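Local coordinates for protein RIF2 (Saccharomyces cerevisiae, PDB 4BJ1) that takes part in telomere length regulation and transcriptional silencing, interacting with RIF1 and the C-terminus of RAP1, at residues M45-V50 with L209-T214; V55-Q60 with F273-T278; V75-V80 with S142-V147; N85-K90 with P165-E170; M233-F238 with L251-L256. All coordinates share one frame; numbering follows the deposited sequence.

Contact 1: M45-V50 with L209-T214; sequences MKNCIV and LNTKYT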
# COMPACT_ATOMS: atom_id res chain seq x y z
N MET A 45 -22.82 13.24 10.66
CA MET A 45 -24.13 12.60 10.73
C MET A 45 -25.16 13.40 9.89
O MET A 45 -26.36 13.15 9.98
CB MET A 45 -24.56 12.42 12.20
CG MET A 45 -25.54 11.27 12.43
SD MET A 45 -24.98 9.62 11.93
CE MET A 45 -26.58 8.83 11.64
N LYS A 46 -24.65 14.34 9.06
CA LYS A 46 -25.46 15.18 8.17
C LYS A 46 -25.62 14.51 6.79
O LYS A 46 -24.63 14.04 6.23
CB LYS A 46 -24.83 16.57 8.04
N ASN A 47 -26.86 14.45 6.26
CA ASN A 47 -27.12 13.87 4.93
C ASN A 47 -26.59 14.83 3.88
O ASN A 47 -26.93 16.02 3.92
CB ASN A 47 -28.62 13.70 4.63
CG ASN A 47 -29.52 13.19 5.71
OD1 ASN A 47 -29.64 11.99 5.93
ND2 ASN A 47 -30.32 14.08 6.28
N CYS A 48 -25.80 14.35 2.92
CA CYS A 48 -25.40 15.21 1.81
C CYS A 48 -25.18 14.43 0.52
O CYS A 48 -24.90 13.24 0.53
CB CYS A 48 -24.23 16.15 2.11
SG CYS A 48 -24.18 17.64 1.06
N ILE A 49 -25.41 15.14 -0.57
CA ILE A 49 -25.26 14.67 -1.92
C ILE A 49 -24.02 15.36 -2.46
O ILE A 49 -23.93 16.59 -2.41
CB ILE A 49 -26.54 15.00 -2.71
CG1 ILE A 49 -27.75 14.28 -2.08
CG2 ILE A 49 -26.38 14.64 -4.20
CD1 ILE A 49 -29.00 15.00 -2.18
N VAL A 50 -23.03 14.56 -2.92
CA VAL A 50 -21.77 15.06 -3.47
C VAL A 50 -21.63 14.66 -4.93
O VAL A 50 -21.78 13.49 -5.27
CB VAL A 50 -20.52 14.60 -2.66
CG1 VAL A 50 -19.23 15.13 -3.29
CG2 VAL A 50 -20.61 15.02 -1.20
N LEU A 209 -35.78 17.03 -2.81
CA LEU A 209 -35.17 16.86 -1.48
C LEU A 209 -34.86 18.16 -0.74
O LEU A 209 -34.75 19.23 -1.35
CB LEU A 209 -33.91 15.98 -1.52
CG LEU A 209 -34.07 14.51 -1.93
CD1 LEU A 209 -32.72 13.83 -1.94
CD2 LEU A 209 -34.98 13.76 -0.99
N ASN A 210 -34.68 18.03 0.60
CA ASN A 210 -34.36 19.14 1.50
C ASN A 210 -32.87 19.24 1.79
O ASN A 210 -32.41 20.26 2.29
CB ASN A 210 -35.22 19.07 2.77
CG ASN A 210 -36.66 19.50 2.53
OD1 ASN A 210 -37.61 18.75 2.81
ND2 ASN A 210 -36.87 20.70 1.99
N THR A 211 -32.12 18.20 1.40
CA THR A 211 -30.67 18.17 1.56
C THR A 211 -30.06 18.89 0.37
O THR A 211 -30.34 18.53 -0.78
CB THR A 211 -30.20 16.72 1.75
OG1 THR A 211 -30.43 16.36 3.11
CG2 THR A 211 -28.75 16.51 1.37
N LYS A 212 -29.26 19.94 0.64
CA LYS A 212 -28.59 20.72 -0.39
C LYS A 212 -27.37 19.95 -0.86
O LYS A 212 -26.65 19.39 -0.03
CB LYS A 212 -28.18 22.12 0.12
CG LYS A 212 -29.20 23.22 -0.18
CD LYS A 212 -30.19 23.48 0.97
CE LYS A 212 -29.70 24.49 1.99
NZ LYS A 212 -28.70 23.91 2.92
N TYR A 213 -27.15 19.90 -2.18
CA TYR A 213 -26.03 19.17 -2.76
C TYR A 213 -24.79 20.03 -2.93
O TYR A 213 -24.90 21.23 -3.23
CB TYR A 213 -26.43 18.48 -4.09
CG TYR A 213 -26.67 19.40 -5.26
CD1 TYR A 213 -27.94 19.90 -5.54
CD2 TYR A 213 -25.64 19.72 -6.14
CE1 TYR A 213 -28.17 20.73 -6.63
CE2 TYR A 213 -25.85 20.55 -7.24
CZ TYR A 213 -27.12 21.06 -7.49
OH TYR A 213 -27.33 21.87 -8.57
N THR A 214 -23.63 19.42 -2.75
CA THR A 214 -22.33 20.05 -2.94
C THR A 214 -21.67 19.45 -4.21
O THR A 214 -22.08 18.37 -4.67
CB THR A 214 -21.47 20.02 -1.64
OG1 THR A 214 -20.16 20.53 -1.89
CG2 THR A 214 -21.37 18.65 -1.01
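The parallel pairing of Val50 with Thr214 adds strand 213-217 to strand 48-53 at one border of the five-stranded sheet of this AAA+ fold. The backbone tie is a bond from Thr214 N to Ile49 O of 2.9 Å, nearly straight at 164° at the hydrogen. Val50 and Thr214 lie side by side and point the same way, CG2 to CG2 3.7 Å, on the face covered by Phe37 and Asn41 of helix 32-42. Cys48 SG also meets Thr214 CG2 at 3.6 Å on that side. Ile49 takes the other face. Its CB sits 3.7 Å from Tyr213 CB, and CD1 runs on to the methyl CD1 of Leu209 at 3.9 Å. With chi1 (to OG1) at -80°, Thr211 OG1 sits beside the backbone N and CG2 falls anti to it, against Ile49 CD1 at 3.9 Å and against the Asn47-Cys48 backbone. The hydroxyl OG1 is bonded to Glu179 OE2, while Asn47 OD1 takes the N-H of Phe186. Leu205 of helix 199-208 packs on Ile49 as well. On its far edge strand 48-53 pairs with strand 184-192, which makes it an inner strand beside the outermost one within the chain, the 5-1-4-3-2 order typical of the AAA+ core.

Contact 2: V55-Q60 with F273-T278; sequences VEHIHQ and FPHPFT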
# COMPACT_ATOMS: atom_id res chain seq x y z
N VAL A 55 -14.24 14.17 -13.60
CA VAL A 55 -13.53 12.92 -13.24
C VAL A 55 -13.32 12.25 -14.60
O VAL A 55 -14.19 11.50 -15.08
CB VAL A 55 -14.22 12.02 -12.16
CG1 VAL A 55 -13.46 10.70 -11.99
CG2 VAL A 55 -14.33 12.74 -10.82
N GLU A 56 -12.23 12.67 -15.27
CA GLU A 56 -11.92 12.33 -16.65
C GLU A 56 -11.02 11.16 -16.82
O GLU A 56 -10.74 10.74 -17.95
CB GLU A 56 -11.33 13.55 -17.35
CG GLU A 56 -12.37 14.63 -17.62
CD GLU A 56 -11.80 16.04 -17.62
OE1 GLU A 56 -10.56 16.20 -17.53
OE2 GLU A 56 -12.62 16.98 -17.71
N HIS A 57 -10.52 10.64 -15.69
CA HIS A 57 -9.55 9.56 -15.70
C HIS A 57 -9.83 8.50 -14.70
O HIS A 57 -10.27 8.77 -13.58
CB HIS A 57 -8.15 10.14 -15.52
CG HIS A 57 -7.83 11.17 -16.55
ND1 HIS A 57 -7.48 10.82 -17.85
CD2 HIS A 57 -7.93 12.52 -16.48
CE1 HIS A 57 -7.29 11.96 -18.48
NE2 HIS A 57 -7.56 13.01 -17.70
N ILE A 58 -9.55 7.26 -15.09
CA ILE A 58 -9.74 6.14 -14.19
C ILE A 58 -8.82 6.27 -12.97
O ILE A 58 -9.25 5.95 -11.86
CB ILE A 58 -9.65 4.78 -14.93
CG1 ILE A 58 -10.33 3.70 -14.10
CG2 ILE A 58 -8.24 4.41 -15.36
CD1 ILE A 58 -11.71 4.08 -13.86
N HIS A 59 -7.61 6.86 -13.17
CA HIS A 59 -6.63 7.17 -12.13
C HIS A 59 -7.26 8.02 -11.04
O HIS A 59 -7.01 7.76 -9.86
CB HIS A 59 -5.44 7.92 -12.75
CG HIS A 59 -4.56 8.59 -11.73
ND1 HIS A 59 -4.40 9.95 -11.72
CD2 HIS A 59 -3.87 8.05 -10.70
CE1 HIS A 59 -3.59 10.20 -10.70
NE2 HIS A 59 -3.26 9.09 -10.05
N GLN A 60 -8.03 9.05 -11.43
CA GLN A 60 -8.69 10.00 -10.55
C GLN A 60 -9.79 9.32 -9.76
O GLN A 60 -9.85 9.50 -8.55
CB GLN A 60 -9.29 11.17 -11.34
CG GLN A 60 -8.27 11.94 -12.14
CD GLN A 60 -8.91 13.07 -12.89
OE1 GLN A 60 -9.68 12.86 -13.82
NE2 GLN A 60 -8.58 14.28 -12.51
N PHE A 273 -0.34 11.16 -24.47
CA PHE A 273 -1.23 10.05 -24.15
C PHE A 273 -2.45 10.49 -23.28
O PHE A 273 -2.25 11.27 -22.33
CB PHE A 273 -0.45 8.87 -23.54
CG PHE A 273 -1.29 7.61 -23.53
CD1 PHE A 273 -1.52 6.89 -24.70
CD2 PHE A 273 -1.93 7.21 -22.36
CE1 PHE A 273 -2.36 5.78 -24.70
CE2 PHE A 273 -2.78 6.10 -22.36
CZ PHE A 273 -2.99 5.39 -23.54
N PRO A 274 -3.71 10.05 -23.60
CA PRO A 274 -4.88 10.49 -22.82
C PRO A 274 -4.95 10.03 -21.37
O PRO A 274 -5.52 10.75 -20.56
CB PRO A 274 -6.07 9.94 -23.62
CG PRO A 274 -5.53 8.79 -24.33
CD PRO A 274 -4.14 9.18 -24.72
N HIS A 275 -4.40 8.87 -21.04
CA HIS A 275 -4.44 8.38 -19.66
C HIS A 275 -3.02 8.05 -19.20
O HIS A 275 -2.66 6.86 -19.13
CB HIS A 275 -5.40 7.17 -19.56
CG HIS A 275 -6.82 7.49 -19.93
ND1 HIS A 275 -7.73 7.97 -19.00
CD2 HIS A 275 -7.46 7.35 -21.12
CE1 HIS A 275 -8.86 8.13 -19.65
NE2 HIS A 275 -8.76 7.76 -20.92
N PRO A 276 -2.15 9.08 -18.95
CA PRO A 276 -0.73 8.79 -18.65
C PRO A 276 -0.44 8.02 -17.37
O PRO A 276 0.52 7.25 -17.38
CB PRO A 276 -0.08 10.17 -18.60
CG PRO A 276 -1.19 11.11 -18.34
CD PRO A 276 -2.38 10.53 -19.05
N PHE A 277 -1.22 8.23 -16.29
CA PHE A 277 -0.97 7.58 -15.00
C PHE A 277 -1.13 6.07 -15.07
O PHE A 277 -0.26 5.34 -14.60
CB PHE A 277 -1.81 8.22 -13.88
CG PHE A 277 -1.31 9.58 -13.47
CD1 PHE A 277 -1.71 10.72 -14.15
CD2 PHE A 277 -0.41 9.72 -12.43
CE1 PHE A 277 -1.22 11.98 -13.79
CE2 PHE A 277 0.08 10.99 -12.07
CZ PHE A 277 -0.34 12.11 -12.74
N THR A 278 -2.18 5.62 -15.75
CA THR A 278 -2.52 4.23 -15.99
C THR A 278 -1.51 3.59 -16.93
O THR A 278 -1.02 2.51 -16.60
CB THR A 278 -3.95 4.16 -16.52
OG1 THR A 278 -4.82 4.71 -15.53
CG2 THR A 278 -4.36 2.75 -16.87
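A chi1 of 165° carries the His59 ring to the side away from its backbone N, and one of -74° turns Phe277 opposite its carbonyl carbon, and the two rings lie over each other in an offset stack. Their planes are only 4° apart and their centroids 4.1 Å. Phe277 CB adds a CH-pi contact over the same imidazole, 3.7 Å from the centroid, so the methylene and the ring of Phe277 share one face of His59. Tyr25 of helix 10-26 meets the histidine ring edge-to-face. Next to the stack, Ile58 CG2 lies 3.4 Å from Thr278 OG1; that hydroxyl is hydrogen-bonded to Tyr25 OH. His57 and His275, both at N-cap positions, come together at the other end of the contact with their rings oblique, centroids 5.0 Å apart. The Pro274 carbonyl oxygen lies near the His57 ring plane, at its edge. Phe9 of the second subunit packs on Ile58, close to this seam. Helix 58-74 of the sheet-bearing part and helix 276-290 of the lid therefore meet start to start, largely through aromatic rings, and the firm part of the join is the flat His59-Phe277 stack.

Contact 3: V75-V80 with S142-V147; sequences VDINVV and SIDHIV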
# COMPACT_ATOMS: atom_id res chain seq x y z
N VAL A 75 -15.09 6.63 10.49
CA VAL A 75 -16.44 6.72 11.06
C VAL A 75 -16.66 5.62 12.12
O VAL A 75 -16.52 4.43 11.81
CB VAL A 75 -17.55 6.72 9.96
CG1 VAL A 75 -18.94 6.88 10.57
CG2 VAL A 75 -17.29 7.81 8.92
N ASP A 76 -16.98 6.05 13.36
CA ASP A 76 -17.20 5.20 14.54
C ASP A 76 -18.68 4.76 14.73
O ASP A 76 -19.10 4.38 15.84
CB ASP A 76 -16.64 5.91 15.80
CG ASP A 76 -17.46 7.10 16.30
OD1 ASP A 76 -18.08 7.80 15.46
OD2 ASP A 76 -17.47 7.34 17.53
N ILE A 77 -19.46 4.79 13.62
CA ILE A 77 -20.88 4.46 13.52
C ILE A 77 -21.04 3.49 12.35
O ILE A 77 -20.21 3.50 11.45
CB ILE A 77 -21.63 5.82 13.33
CG1 ILE A 77 -22.32 6.25 14.64
CG2 ILE A 77 -22.58 5.88 12.13
CD1 ILE A 77 -21.35 6.87 15.79
N ASN A 78 -22.08 2.63 12.37
CA ASN A 78 -22.29 1.68 11.27
C ASN A 78 -22.45 2.36 9.90
O ASN A 78 -23.20 3.33 9.75
CB ASN A 78 -23.45 0.76 11.57
CG ASN A 78 -23.67 -0.28 10.51
OD1 ASN A 78 -24.45 -0.08 9.57
ND2 ASN A 78 -23.04 -1.43 10.68
N VAL A 79 -21.69 1.87 8.90
CA VAL A 79 -21.67 2.36 7.52
C VAL A 79 -22.10 1.20 6.64
O VAL A 79 -21.62 0.09 6.84
CB VAL A 79 -20.29 2.95 7.10
CG1 VAL A 79 -20.35 3.51 5.69
CG2 VAL A 79 -19.82 4.03 8.08
N VAL A 80 -23.07 1.45 5.75
CA VAL A 80 -23.67 0.52 4.78
C VAL A 80 -23.40 1.11 3.39
O VAL A 80 -23.33 2.33 3.25
CB VAL A 80 -25.18 0.30 5.07
CG1 VAL A 80 -25.98 -0.06 3.81
CG2 VAL A 80 -25.38 -0.76 6.14
N SER A 142 -25.30 -0.67 15.76
CA SER A 142 -25.34 0.63 16.46
C SER A 142 -26.69 1.28 16.24
O SER A 142 -27.42 0.84 15.37
CB SER A 142 -24.20 1.54 16.01
OG SER A 142 -24.21 1.84 14.62
N ILE A 143 -27.04 2.28 17.06
CA ILE A 143 -28.31 3.00 16.98
C ILE A 143 -28.32 3.86 15.72
O ILE A 143 -29.34 3.90 15.00
CB ILE A 143 -28.60 3.82 18.27
CG1 ILE A 143 -29.11 2.92 19.39
CG2 ILE A 143 -29.59 4.97 18.01
CD1 ILE A 143 -28.96 3.52 20.72
N ASP A 144 -27.19 4.53 15.45
CA ASP A 144 -27.01 5.38 14.28
C ASP A 144 -26.41 4.60 13.11
O ASP A 144 -25.55 3.74 13.32
CB ASP A 144 -26.12 6.58 14.64
CG ASP A 144 -26.66 7.47 15.74
OD1 ASP A 144 -27.78 8.02 15.57
OD2 ASP A 144 -25.96 7.64 16.76
N HIS A 145 -26.84 4.89 11.88
CA HIS A 145 -26.35 4.23 10.67
C HIS A 145 -26.11 5.26 9.61
O HIS A 145 -26.72 6.32 9.64
CB HIS A 145 -27.38 3.22 10.13
CG HIS A 145 -27.87 2.24 11.14
ND1 HIS A 145 -27.23 1.03 11.33
CD2 HIS A 145 -28.89 2.35 12.03
CE1 HIS A 145 -27.90 0.42 12.30
NE2 HIS A 145 -28.91 1.18 12.76
N ILE A 146 -25.22 4.96 8.66
CA ILE A 146 -24.90 5.80 7.51
C ILE A 146 -24.98 4.91 6.29
O ILE A 146 -24.31 3.88 6.22
CB ILE A 146 -23.53 6.52 7.62
CG1 ILE A 146 -23.58 7.68 8.64
CG2 ILE A 146 -23.08 7.04 6.25
CD1 ILE A 146 -22.19 8.29 9.03
N VAL A 147 -25.84 5.31 5.35
CA VAL A 147 -26.03 4.62 4.10
C VAL A 147 -25.26 5.42 3.08
O VAL A 147 -25.51 6.62 2.94
CB VAL A 147 -27.50 4.58 3.71
CG1 VAL A 147 -27.78 3.38 2.83
CG2 VAL A 147 -28.39 4.55 4.93
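Strands 78-80 and 145-147 run parallel, their short axes 4.7 Å apart at closest approach and 20° from each other, with Val79 paired to Ile146 and Val80 to Val147. Ile146 is gripped through both its N-H and its carbonyl: the N-H bonds to Asn78 O at 2.8 Å, and the carbonyl oxygen takes Val80 N at 2.8 Å. Ahead of the ladder, Ser142 OG accepts from Asn78 N at 3.2 Å and donates to Asp144 O in the carbonyl plane, linking the entries of the two strands. Asn78 and His145 lie on one face with their amide and ring planes 75° apart. His145 ND1 points at Asn78 OD1 at the ring edge, in plane, in a weak bond of 3.5 Å, and Asn139 ND2 makes a weak second approach to that oxygen. Val80 and Val147 continue this face side by side, Val147 under Val133 and Ile137 of helix 128-137, Val80 against Lys136. On the other face Ile146 carries the packing. With CG1 anti to the carbonyl carbon (chi1 -74°), its CD1 meets Val75 CG1 tip to tip at 3.9 Å and is crossed at about a right angle by Ile77 CG2. Two short backbone bonds at Ile146 thus set the register, with aliphatic packing on both faces and polar side chains at the start of the pair, where the serine satisfies a peptide N-H just before the regular ladder begins.

Contact 4: N85-K90 with P165-E170; sequences NDYLMK and PSKLTE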
# COMPACT_ATOMS: atom_id res chain seq x y z
N ASN A 85 -25.76 2.08 -9.40
CA ASN A 85 -25.48 1.90 -10.83
C ASN A 85 -26.37 0.87 -11.49
O ASN A 85 -27.06 1.20 -12.46
CB ASN A 85 -24.03 1.58 -11.04
CG ASN A 85 -23.21 2.80 -10.87
OD1 ASN A 85 -23.16 3.64 -11.77
ND2 ASN A 85 -22.62 2.96 -9.68
N ASP A 86 -26.38 -0.35 -10.93
CA ASP A 86 -27.18 -1.46 -11.44
C ASP A 86 -28.69 -1.15 -11.41
O ASP A 86 -29.40 -1.58 -12.31
CB ASP A 86 -26.85 -2.75 -10.67
CG ASP A 86 -27.08 -4.01 -11.50
OD1 ASP A 86 -26.38 -4.19 -12.53
OD2 ASP A 86 -27.94 -4.83 -11.10
N TYR A 87 -29.14 -0.36 -10.42
CA TYR A 87 -30.54 0.01 -10.20
C TYR A 87 -31.18 1.00 -11.21
O TYR A 87 -32.25 0.70 -11.73
CB TYR A 87 -30.70 0.59 -8.78
CG TYR A 87 -32.12 0.53 -8.29
CD1 TYR A 87 -32.66 -0.64 -7.77
CD2 TYR A 87 -32.96 1.64 -8.41
CE1 TYR A 87 -33.99 -0.71 -7.37
CE2 TYR A 87 -34.29 1.59 -8.00
CZ TYR A 87 -34.80 0.41 -7.49
OH TYR A 87 -36.10 0.32 -7.09
N LEU A 88 -30.55 2.18 -11.41
CA LEU A 88 -31.08 3.31 -12.20
C LEU A 88 -30.82 3.30 -13.71
O LEU A 88 -31.76 3.60 -14.47
CB LEU A 88 -30.58 4.64 -11.61
CG LEU A 88 -30.60 4.79 -10.09
CD1 LEU A 88 -29.69 5.90 -9.66
CD2 LEU A 88 -32.00 5.06 -9.58
N MET A 89 -29.57 3.04 -14.15
CA MET A 89 -29.15 3.06 -15.57
C MET A 89 -29.98 2.14 -16.48
O MET A 89 -30.12 2.43 -17.67
CB MET A 89 -27.65 2.78 -15.70
N LYS A 90 -30.56 1.06 -15.91
CA LYS A 90 -31.40 0.04 -16.56
C LYS A 90 -32.35 0.58 -17.65
O LYS A 90 -32.22 0.23 -18.82
CB LYS A 90 -32.20 -0.74 -15.51
CG LYS A 90 -31.39 -1.82 -14.81
CD LYS A 90 -32.19 -2.55 -13.75
CE LYS A 90 -31.44 -3.77 -13.28
NZ LYS A 90 -32.08 -4.41 -12.11
N PRO A 165 -36.74 7.10 -15.43
CA PRO A 165 -37.37 8.15 -14.59
C PRO A 165 -38.09 7.57 -13.39
O PRO A 165 -38.03 8.13 -12.30
CB PRO A 165 -38.33 8.86 -15.56
CG PRO A 165 -37.86 8.50 -16.91
CD PRO A 165 -37.31 7.12 -16.79
N SER A 166 -38.74 6.40 -13.60
CA SER A 166 -39.46 5.62 -12.61
C SER A 166 -38.50 5.11 -11.52
O SER A 166 -38.84 5.20 -10.33
CB SER A 166 -40.17 4.45 -13.28
OG SER A 166 -39.33 3.74 -14.18
N LYS A 167 -37.31 4.61 -11.91
CA LYS A 167 -36.31 4.12 -10.95
C LYS A 167 -35.69 5.24 -10.10
O LYS A 167 -35.44 5.04 -8.91
CB LYS A 167 -35.22 3.27 -11.66
CG LYS A 167 -35.67 1.88 -12.13
CD LYS A 167 -36.22 0.98 -11.00
CE LYS A 167 -36.00 -0.50 -11.22
NZ LYS A 167 -36.67 -1.32 -10.17
N LEU A 168 -35.47 6.42 -10.73
CA LEU A 168 -34.91 7.63 -10.12
C LEU A 168 -35.83 8.19 -9.04
O LEU A 168 -35.33 8.60 -7.99
CB LEU A 168 -34.62 8.70 -11.20
CG LEU A 168 -34.13 10.11 -10.76
CD1 LEU A 168 -32.91 10.04 -9.84
CD2 LEU A 168 -33.80 10.97 -11.97
N THR A 169 -37.16 8.21 -9.29
CA THR A 169 -38.14 8.72 -8.33
C THR A 169 -38.18 7.85 -7.08
O THR A 169 -38.14 8.39 -5.97
CB THR A 169 -39.51 8.88 -8.97
OG1 THR A 169 -39.34 9.41 -10.28
CG2 THR A 169 -40.42 9.79 -8.14
N GLU A 170 -38.20 6.52 -7.27
CA GLU A 170 -38.17 5.49 -6.23
C GLU A 170 -36.96 5.73 -5.27
O GLU A 170 -37.11 5.58 -4.05
CB GLU A 170 -38.07 4.11 -6.91
CG GLU A 170 -38.49 2.92 -6.06
CD GLU A 170 -38.61 1.59 -6.79
OE1 GLU A 170 -38.72 1.59 -8.04
OE2 GLU A 170 -38.56 0.54 -6.11
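Tyr87 and Lys167 bring together two helical pieces of the AAA+ core: the short helix 85-88 that follows strand 78-83, and the start of helix 165-180, reached after strand 145-153. Tyr87, with CG anti to the backbone N (chi1 -160°), extends its ring across Lys167 at about a right angle. The lysine chain, bent at chi2, passes over one face: CD is 3.6 Å from Tyr87 CE2, and CE makes a CH-pi contact 4.3 Å from the ring centroid. The Tyr87 hydroxyl reaches the Glu170 carboxylate, whose plane is turned 81° from the ring, but the model is too tight there to define a bond. Leu129 of helix 128-137 packs on the same tyrosine. An alanine at Tyr87 would take away the ring, and the aliphatic part of Lys167 would probably be left without its flat support and free to swing. Leu88 follows; Phe151 of strand 145-153 lies behind it, and the Leu88 backbone is bonded to Glu164. Leu88 CD2 is set near the plane of the tyrosine ring, at its edge, and 3.5 Å from Lys167 O.

Contact 5: M233-F238 with L251-L256; sequences MIKFTF and LVTCQL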
# COMPACT_ATOMS: atom_id res chain seq x y z
N MET A 233 5.27 9.58 -8.92
CA MET A 233 4.66 8.25 -8.90
C MET A 233 5.71 7.13 -8.89
O MET A 233 5.48 6.12 -8.22
CB MET A 233 3.68 8.09 -10.08
CG MET A 233 2.68 6.96 -9.87
SD MET A 233 1.63 6.70 -11.33
CE MET A 233 2.12 5.14 -11.73
N ILE A 234 6.83 7.29 -9.62
CA ILE A 234 7.85 6.25 -9.70
C ILE A 234 9.07 6.54 -8.78
O ILE A 234 10.09 5.86 -8.86
CB ILE A 234 8.22 5.96 -11.17
CG1 ILE A 234 8.86 7.20 -11.84
CG2 ILE A 234 6.98 5.45 -11.91
CD1 ILE A 234 9.44 6.97 -13.26
N LYS A 235 8.93 7.52 -7.86
CA LYS A 235 9.96 7.81 -6.86
C LYS A 235 9.46 7.14 -5.59
O LYS A 235 8.28 7.31 -5.22
CB LYS A 235 10.17 9.32 -6.63
CG LYS A 235 10.65 10.12 -7.85
CD LYS A 235 12.03 9.74 -8.38
CE LYS A 235 12.50 10.75 -9.41
NZ LYS A 235 12.96 12.03 -8.79
N PHE A 236 10.34 6.36 -4.94
CA PHE A 236 9.97 5.65 -3.73
C PHE A 236 10.61 6.24 -2.49
O PHE A 236 11.72 6.80 -2.56
CB PHE A 236 10.25 4.15 -3.86
CG PHE A 236 9.61 3.48 -5.05
CD1 PHE A 236 8.28 3.74 -5.39
CD2 PHE A 236 10.31 2.55 -5.82
CE1 PHE A 236 7.68 3.11 -6.49
CE2 PHE A 236 9.72 1.92 -6.91
CZ PHE A 236 8.41 2.21 -7.24
N THR A 237 9.91 6.12 -1.36
CA THR A 237 10.30 6.67 -0.07
C THR A 237 10.53 5.66 1.05
O THR A 237 10.93 6.08 2.16
CB THR A 237 9.29 7.73 0.38
OG1 THR A 237 8.08 7.10 0.77
CG2 THR A 237 9.08 8.83 -0.66
N PHE A 238 10.30 4.36 0.80
CA PHE A 238 10.51 3.33 1.83
C PHE A 238 12.02 3.16 2.10
O PHE A 238 12.80 3.45 1.19
CB PHE A 238 9.85 2.00 1.43
CG PHE A 238 10.34 1.42 0.14
CD1 PHE A 238 11.47 0.60 0.10
CD2 PHE A 238 9.66 1.66 -1.05
CE1 PHE A 238 11.92 0.06 -1.10
CE2 PHE A 238 10.07 1.07 -2.24
CZ PHE A 238 11.23 0.30 -2.27
N LEU A 251 19.00 6.77 -10.43
CA LEU A 251 18.89 6.28 -11.81
C LEU A 251 17.69 6.90 -12.47
O LEU A 251 17.82 7.43 -13.57
CB LEU A 251 18.79 4.74 -11.88
CG LEU A 251 18.73 4.19 -13.31
CD1 LEU A 251 20.10 4.06 -13.91
CD2 LEU A 251 18.00 2.88 -13.38
N VAL A 252 16.53 6.87 -11.78
CA VAL A 252 15.28 7.45 -12.29
C VAL A 252 15.47 8.95 -12.55
O VAL A 252 15.27 9.38 -13.68
CB VAL A 252 14.03 7.14 -11.40
CG1 VAL A 252 12.77 7.72 -12.02
CG2 VAL A 252 13.87 5.64 -11.16
N THR A 253 15.91 9.73 -11.53
CA THR A 253 16.16 11.17 -11.62
C THR A 253 17.10 11.54 -12.79
O THR A 253 16.80 12.47 -13.55
CB THR A 253 16.66 11.68 -10.26
OG1 THR A 253 15.66 11.41 -9.29
CG2 THR A 253 17.00 13.18 -10.27
N CYS A 254 18.20 10.82 -12.94
CA CYS A 254 19.18 11.11 -13.97
C CYS A 254 18.73 10.74 -15.35
O CYS A 254 19.03 11.48 -16.29
CB CYS A 254 20.52 10.49 -13.62
SG CYS A 254 21.23 11.16 -12.10
N GLN A 255 17.99 9.65 -15.49
CA GLN A 255 17.45 9.24 -16.78
C GLN A 255 16.35 10.21 -17.23
O GLN A 255 16.34 10.59 -18.39
CB GLN A 255 16.96 7.80 -16.74
CG GLN A 255 18.12 6.80 -16.70
CD GLN A 255 18.30 6.14 -18.03
OE1 GLN A 255 17.39 5.45 -18.54
NE2 GLN A 255 19.44 6.39 -18.64
N LEU A 256 15.51 10.69 -16.29
CA LEU A 256 14.47 11.66 -16.62
C LEU A 256 15.02 12.99 -17.13
O LEU A 256 14.35 13.64 -17.92
CB LEU A 256 13.52 11.88 -15.43
CG LEU A 256 12.49 10.79 -15.18
CD1 LEU A 256 11.96 10.88 -13.79
CD2 LEU A 256 11.34 10.86 -16.20
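Lys235 and Val252 slide past each other in opposite directions, the lysine chain laid along the valine and on to the next residue of helix 243-257. Bends at chi2 (-64°) and chi4 (76°) bring NZ round to Thr253, whose side chain it crosses at about a right angle. There NZ donates to Thr253 OG1 at 2.8 Å, and CE lies 4.0 Å from Val252 CG1. The threonine hydroxyl, beside its own backbone N, is also hydrogen-bonded to Asn249 O one turn back, which fixes its rotation and leaves it placed to accept from the ammonium group. Ile234 meets Val252 from a different direction, crossing it obliquely; its CD1 touches Val252 CG1 at 3.6 Å, so that one valine methyl is shared by the isoleucine tip and the lysine CE. Leu256 CD1, one turn on, stands 4.4 Å from Lys235 CE. A serine in place of Lys235 would probably leave Thr253 OG1 without its ammonium donor and open a gap along Val252 and Leu256. Ile234 O is bonded to Tyr248 OH, a second tie between the connecting loop and the helix. The contact lies in the AAA+ lid, where the loop after helix 223-233 folds back on helix 243-257; Tyr284 of helix 276-290 packs on both Ile234 and Val252, and helix 262-272 adds Phe267 against Ile234 and Leu256.

Contacts 1 and 3 lie at the two borders of the same parallel sheet; their centres are about 17 Å apart, and Met45, in the first segment of contact 1, packs on contact 3, its CE 3.8 Å from Asp144 CB. Contact 4 lies beside this sheet, its centre about 19 Å from that of contact 1. The centre of contact 2 lies about 11 Å from that of the chain; this contact joins the start of helix 58-74 to the lid. Contact 5 is inside the lid, its centre about 21 Å from that of contact 2, and Met233 CE packs 3.7 Å from Phe277 O. The centres of contacts 4 and 5 are about 46 Å apart.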